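Local coordinates for uncharacterized protein (Bacteroides uniformis ATCC 8492, PDB 4Q68) that is probably an N-acetylmuramoyl-L-alanine amidase of the NlpC/P60 type, cleaving the bond between muramoyl sugar and peptide in cell-wall material, at residues D82-W94 against I120-L133. Numbering follows the deposited sequence.
Sequences DGYTSRLHYIADW and ISYMSSHPQLYKQL. With NAG (2-acetamido-2-deoxy-beta-D-glucopyranose), chain B.
Y84 and Q132 mark the closest backbone approach, CA to CA 6.8 Å, and toward the other end the CA atoms of Y90 and I120 stand 8.2 Å apart. Neither segment lends the other a strand: 82-94 runs from a 3-10 turn into helix 91-100, the segment 120-133 holds the short helix 122-125, and side chains fill the space between. At the wider end, the Y90 ring is clamped on both faces. I120 CG2 sits over its centre, 3.3 Å from the centroid, while SE of M123, built as selenomethionine, covers the opposite face in a Met-aromatic contact. The Y90 hydroxyl takes a fairly straight bond from M123 N (2.9 Å to OH, 163°) and also bonds E147, tying the start of helix 122-125 to helix 137-150. In this amidase-like domain of the papain-like clan, the two segments flank the N-acetylglucosamine: H89 ND1 bonds its O3, R87 NH1 its O4. M123 bends at chi3 (76°), which lays CE over the H89 ring, 3.9 Å from the centroid, and within 3.2 Å of Y84 OH. Y84 is sandwiched too, with H89 NE2 above one face and Q132 over the other; Q132 turns sharply at chi2 (97°), so its amide stacks on the ring, CD 3.3 Å from Y84 CE1, while NE2 bonds E25. A leucine in place of Y84 would probably leave that amide without its flat support and open a gap beside M123 CE. L133 CD2 closes in on Y84 CE2 at 3.8 Å.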
# COMPACT_ATOMS: atom_id res chain seq x y z
N ASP A 82 -16.14 5.54 9.11
CA ASP A 82 -16.91 5.03 10.26
C ASP A 82 -15.95 4.46 11.28
O ASP A 82 -15.84 3.25 11.45
CB ASP A 82 -17.94 3.98 9.83
CG ASP A 82 -18.75 3.44 11.01
OD1 ASP A 82 -18.74 4.06 12.09
OD2 ASP A 82 -19.36 2.36 10.87
N GLY A 83 -15.23 5.36 11.92
CA GLY A 83 -14.33 4.99 12.99
C GLY A 83 -12.98 4.48 12.51
O GLY A 83 -12.73 4.25 11.33
N TYR A 84 -12.10 4.27 13.47
CA TYR A 84 -10.74 3.80 13.20
C TYR A 84 -10.74 2.53 12.35
O TYR A 84 -9.89 2.36 11.47
CB TYR A 84 -10.04 3.55 14.51
CG TYR A 84 -8.62 3.01 14.40
CD1 TYR A 84 -7.58 3.81 13.99
CD2 TYR A 84 -8.33 1.69 14.75
CE1 TYR A 84 -6.27 3.33 13.94
CE2 TYR A 84 -7.04 1.19 14.71
CZ TYR A 84 -6.02 2.01 14.30
OH TYR A 84 -4.75 1.50 14.26
N THR A 85 -11.66 1.62 12.65
CA THR A 85 -11.63 0.33 11.98
C THR A 85 -12.19 0.34 10.55
O THR A 85 -12.09 -0.67 9.86
CB THR A 85 -12.32 -0.76 12.81
OG1 THR A 85 -13.71 -0.46 12.96
CG2 THR A 85 -11.68 -0.86 14.19
N SER A 86 -12.75 1.47 10.12
CA SER A 86 -13.16 1.63 8.72
C SER A 86 -11.98 1.96 7.80
O SER A 86 -12.09 1.85 6.59
CB SER A 86 -14.24 2.70 8.56
OG SER A 86 -13.75 4.00 8.86
N ARG A 87 -10.86 2.40 8.37
CA ARG A 87 -9.65 2.63 7.59
C ARG A 87 -9.09 1.28 7.18
O ARG A 87 -9.09 0.34 7.97
CB ARG A 87 -8.62 3.41 8.42
CG ARG A 87 -7.64 4.17 7.57
CD ARG A 87 -6.40 4.60 8.30
NE ARG A 87 -6.69 5.38 9.49
CZ ARG A 87 -5.83 5.56 10.48
NH1 ARG A 87 -4.61 5.05 10.42
NH2 ARG A 87 -6.19 6.25 11.56
N LEU A 88 -8.60 1.17 5.96
CA LEU A 88 -8.13 -0.10 5.41
C LEU A 88 -6.67 -0.35 5.81
O LEU A 88 -5.74 -0.29 5.01
CB LEU A 88 -8.34 -0.12 3.91
CG LEU A 88 -9.81 -0.11 3.52
CD1 LEU A 88 -10.01 0.43 2.10
CD2 LEU A 88 -10.42 -1.49 3.65
N HIS A 89 -6.50 -0.69 7.08
CA HIS A 89 -5.18 -0.87 7.67
C HIS A 89 -4.39 -2.00 7.03
O HIS A 89 -3.18 -1.87 6.86
CB HIS A 89 -5.30 -1.20 9.16
CG HIS A 89 -5.97 -0.13 9.94
ND1 HIS A 89 -5.37 1.08 10.17
CD2 HIS A 89 -7.19 -0.07 10.51
CE1 HIS A 89 -6.19 1.83 10.88
NE2 HIS A 89 -7.30 1.16 11.10
N TYR A 90 -5.05 -3.11 6.72
CA TYR A 90 -4.37 -4.24 6.12
C TYR A 90 -4.38 -4.12 4.61
O TYR A 90 -5.43 -3.90 4.00
CB TYR A 90 -5.01 -5.55 6.55
CG TYR A 90 -4.83 -5.89 8.00
CD1 TYR A 90 -3.57 -6.17 8.52
CD2 TYR A 90 -5.92 -5.98 8.86
CE1 TYR A 90 -3.41 -6.53 9.84
CE2 TYR A 90 -5.76 -6.35 10.19
CZ TYR A 90 -4.50 -6.64 10.67
OH TYR A 90 -4.31 -7.08 11.96
N ILE A 91 -3.21 -4.28 4.00
CA ILE A 91 -3.11 -4.05 2.58
C ILE A 91 -3.91 -5.07 1.77
O ILE A 91 -4.46 -4.72 0.73
CB ILE A 91 -1.65 -3.88 2.14
CG1 ILE A 91 -1.02 -2.70 2.90
CG2 ILE A 91 -1.55 -3.67 0.63
CD1 ILE A 91 -1.83 -1.40 2.88
N ALA A 92 -4.06 -6.31 2.24
CA ALA A 92 -4.94 -7.24 1.51
C ALA A 92 -6.35 -6.64 1.40
O ALA A 92 -7.01 -6.78 0.38
CB ALA A 92 -5.01 -8.59 2.19
N ASP A 93 -6.80 -6.01 2.48
CA ASP A 93 -8.15 -5.41 2.54
C ASP A 93 -8.23 -4.16 1.65
O ASP A 93 -9.21 -3.95 0.94
CB ASP A 93 -8.43 -5.05 4.00
CG ASP A 93 -9.91 -4.99 4.36
OD1 ASP A 93 -10.79 -5.35 3.54
OD2 ASP A 93 -10.16 -4.60 5.52
N TRP A 94 -7.17 -3.36 1.69
CA TRP A 94 -7.01 -2.17 0.84
C TRP A 94 -7.08 -2.56 -0.65
O TRP A 94 -7.76 -1.91 -1.43
CB TRP A 94 -5.67 -1.53 1.21
CG TRP A 94 -5.33 -0.19 0.65
CD1 TRP A 94 -5.49 1.00 1.29
CD2 TRP A 94 -4.65 0.09 -0.57
NE1 TRP A 94 -4.98 2.02 0.52
CE2 TRP A 94 -4.44 1.49 -0.62
CE3 TRP A 94 -4.17 -0.70 -1.63
CZ2 TRP A 94 -3.80 2.11 -1.69
CZ3 TRP A 94 -3.52 -0.07 -2.69
CH2 TRP A 94 -3.35 1.32 -2.71
N ILE A 120 -3.92 -13.19 8.83
CA ILE A 120 -3.89 -11.81 9.28
C ILE A 120 -4.50 -11.72 10.66
O ILE A 120 -5.64 -12.10 10.87
CB ILE A 120 -4.59 -10.89 8.25
CG1 ILE A 120 -3.81 -10.89 6.92
CG2 ILE A 120 -4.72 -9.49 8.79
CD1 ILE A 120 -4.50 -10.16 5.77
N SER A 121 -3.71 -11.20 11.59
CA SER A 121 -4.10 -11.09 13.00
C SER A 121 -3.23 -10.14 13.82
O SER A 121 -3.41 -10.05 15.03
CB SER A 121 -4.08 -12.47 13.67
OG SER A 121 -2.77 -12.98 13.67
N TYR A 122 -2.29 -9.43 13.20
CA TYR A 122 -1.27 -8.70 13.97
C TYR A 122 -1.87 -7.65 14.90
O TYR A 122 -1.46 -7.53 16.06
CB TYR A 122 -0.27 -8.05 13.01
CG TYR A 122 0.92 -7.45 13.69
CD1 TYR A 122 0.89 -6.16 14.17
CD2 TYR A 122 2.09 -8.18 13.84
CE1 TYR A 122 1.99 -5.60 14.80
CE2 TYR A 122 3.20 -7.63 14.48
CZ TYR A 122 3.14 -6.34 14.96
OH TYR A 122 4.22 -5.76 15.58
N MSE A 123 -2.80 -6.85 14.40
CA MSE A 123 -3.29 -5.72 15.17
C MSE A 123 -4.06 -6.16 16.41
O MSE A 123 -3.80 -5.66 17.51
CB MSE A 123 -4.14 -4.81 14.30
CG MSE A 123 -3.35 -4.18 13.16
SE MSE A 123 -4.41 -3.06 12.01
CE MSE A 123 -4.59 -1.52 13.15
N SER A 124 -5.01 -7.08 16.26
CA SER A 124 -5.74 -7.54 17.44
C SER A 124 -4.85 -8.32 18.39
O SER A 124 -5.11 -8.36 19.59
CB SER A 124 -6.96 -8.37 17.08
OG SER A 124 -6.59 -9.63 16.60
N SER A 125 -3.81 -8.96 17.87
CA SER A 125 -2.85 -9.71 18.68
C SER A 125 -1.94 -8.80 19.50
O SER A 125 -1.39 -9.21 20.52
CB SER A 125 -1.98 -10.60 17.81
OG SER A 125 -2.75 -11.66 17.25
N HIS A 126 -1.76 -7.57 19.02
CA HIS A 126 -0.82 -6.62 19.62
C HIS A 126 -1.46 -5.24 19.79
O HIS A 126 -0.96 -4.25 19.27
CB HIS A 126 0.44 -6.54 18.75
CG HIS A 126 1.12 -7.86 18.60
ND1 HIS A 126 1.62 -8.54 19.69
CD2 HIS A 126 1.37 -8.64 17.52
CE1 HIS A 126 2.14 -9.68 19.29
NE2 HIS A 126 2.02 -9.76 17.98
N PRO A 127 -2.57 -5.19 20.53
CA PRO A 127 -3.34 -3.94 20.58
C PRO A 127 -2.61 -2.80 21.30
O PRO A 127 -2.94 -1.64 21.09
CB PRO A 127 -4.61 -4.35 21.34
CG PRO A 127 -4.17 -5.50 22.19
CD PRO A 127 -3.20 -6.25 21.33
N GLN A 128 -1.63 -3.15 22.12
CA GLN A 128 -0.84 -2.15 22.82
C GLN A 128 -0.09 -1.23 21.87
O GLN A 128 0.33 -0.14 22.27
CB GLN A 128 0.19 -2.81 23.74
CG GLN A 128 -0.37 -3.83 24.71
CD GLN A 128 -0.30 -5.27 24.21
OE1 GLN A 128 -0.28 -5.55 23.00
NE2 GLN A 128 -0.28 -6.20 25.14
N LEU A 129 0.11 -1.69 20.64
CA LEU A 129 0.87 -0.94 19.65
C LEU A 129 0.05 0.09 18.88
O LEU A 129 0.62 0.81 18.06
CB LEU A 129 1.53 -1.92 18.69
CG LEU A 129 2.38 -3.02 19.32
CD1 LEU A 129 3.01 -3.87 18.25
CD2 LEU A 129 3.42 -2.45 20.26
N TYR A 130 -1.26 0.16 19.13
CA TYR A 130 -2.16 1.05 18.39
C TYR A 130 -3.05 1.79 19.37
O TYR A 130 -3.82 1.17 20.10
CB TYR A 130 -3.02 0.27 17.39
CG TYR A 130 -2.17 -0.60 16.52
CD1 TYR A 130 -1.56 -0.08 15.39
CD2 TYR A 130 -1.89 -1.91 16.88
CE1 TYR A 130 -0.73 -0.87 14.61
CE2 TYR A 130 -1.08 -2.70 16.11
CZ TYR A 130 -0.50 -2.18 14.99
OH TYR A 130 0.32 -2.96 14.23
N LYS A 131 -2.94 3.10 19.37
CA LYS A 131 -3.66 3.93 20.33
C LYS A 131 -5.16 3.65 20.35
O LYS A 131 -5.77 3.60 21.41
CB LYS A 131 -3.39 5.40 20.01
CG LYS A 131 -4.02 6.37 20.96
CD LYS A 131 -3.49 7.79 20.75
CE LYS A 131 -3.80 8.37 19.35
NZ LYS A 131 -3.31 9.80 19.17
N GLN A 132 -5.74 3.45 19.17
CA GLN A 132 -7.18 3.28 19.02
C GLN A 132 -7.65 1.85 19.27
O GLN A 132 -8.85 1.58 19.16
CB GLN A 132 -7.61 3.73 17.62
CG GLN A 132 -7.28 5.18 17.31
CD GLN A 132 -5.99 5.37 16.54
OE1 GLN A 132 -5.01 4.67 16.77
NE2 GLN A 132 -5.97 6.36 15.66
N LEU A 133 -6.71 0.95 19.56
CA LEU A 133 -7.05 -0.40 20.01
C LEU A 133 -6.79 -0.64 21.49
O LEU A 133 -7.54 -1.37 22.13
CB LEU A 133 -6.29 -1.45 19.20
CG LEU A 133 -6.50 -1.44 17.68
CD1 LEU A 133 -5.79 -2.62 17.06
CD2 LEU A 133 -7.98 -1.42 17.33
C1 NAG B . -0.20 1.03 7.83
C2 NAG B . -1.09 0.75 9.03
C3 NAG B . -2.34 1.62 9.02
C4 NAG B . -2.01 3.07 8.68
C5 NAG B . -1.06 3.18 7.50
C6 NAG B . -0.67 4.64 7.27
C7 NAG B . -0.96 -1.49 10.05
C8 NAG B . -1.43 -2.90 10.06
N2 NAG B . -1.45 -0.67 9.12
O1 NAG B . 0.99 0.31 7.99
O3 NAG B . -2.89 1.59 10.31
O4 NAG B . -3.19 3.81 8.44
O5 NAG B . 0.10 2.41 7.74
O6 NAG B . -0.02 5.15 8.42
O7 NAG B . -0.14 -1.15 10.90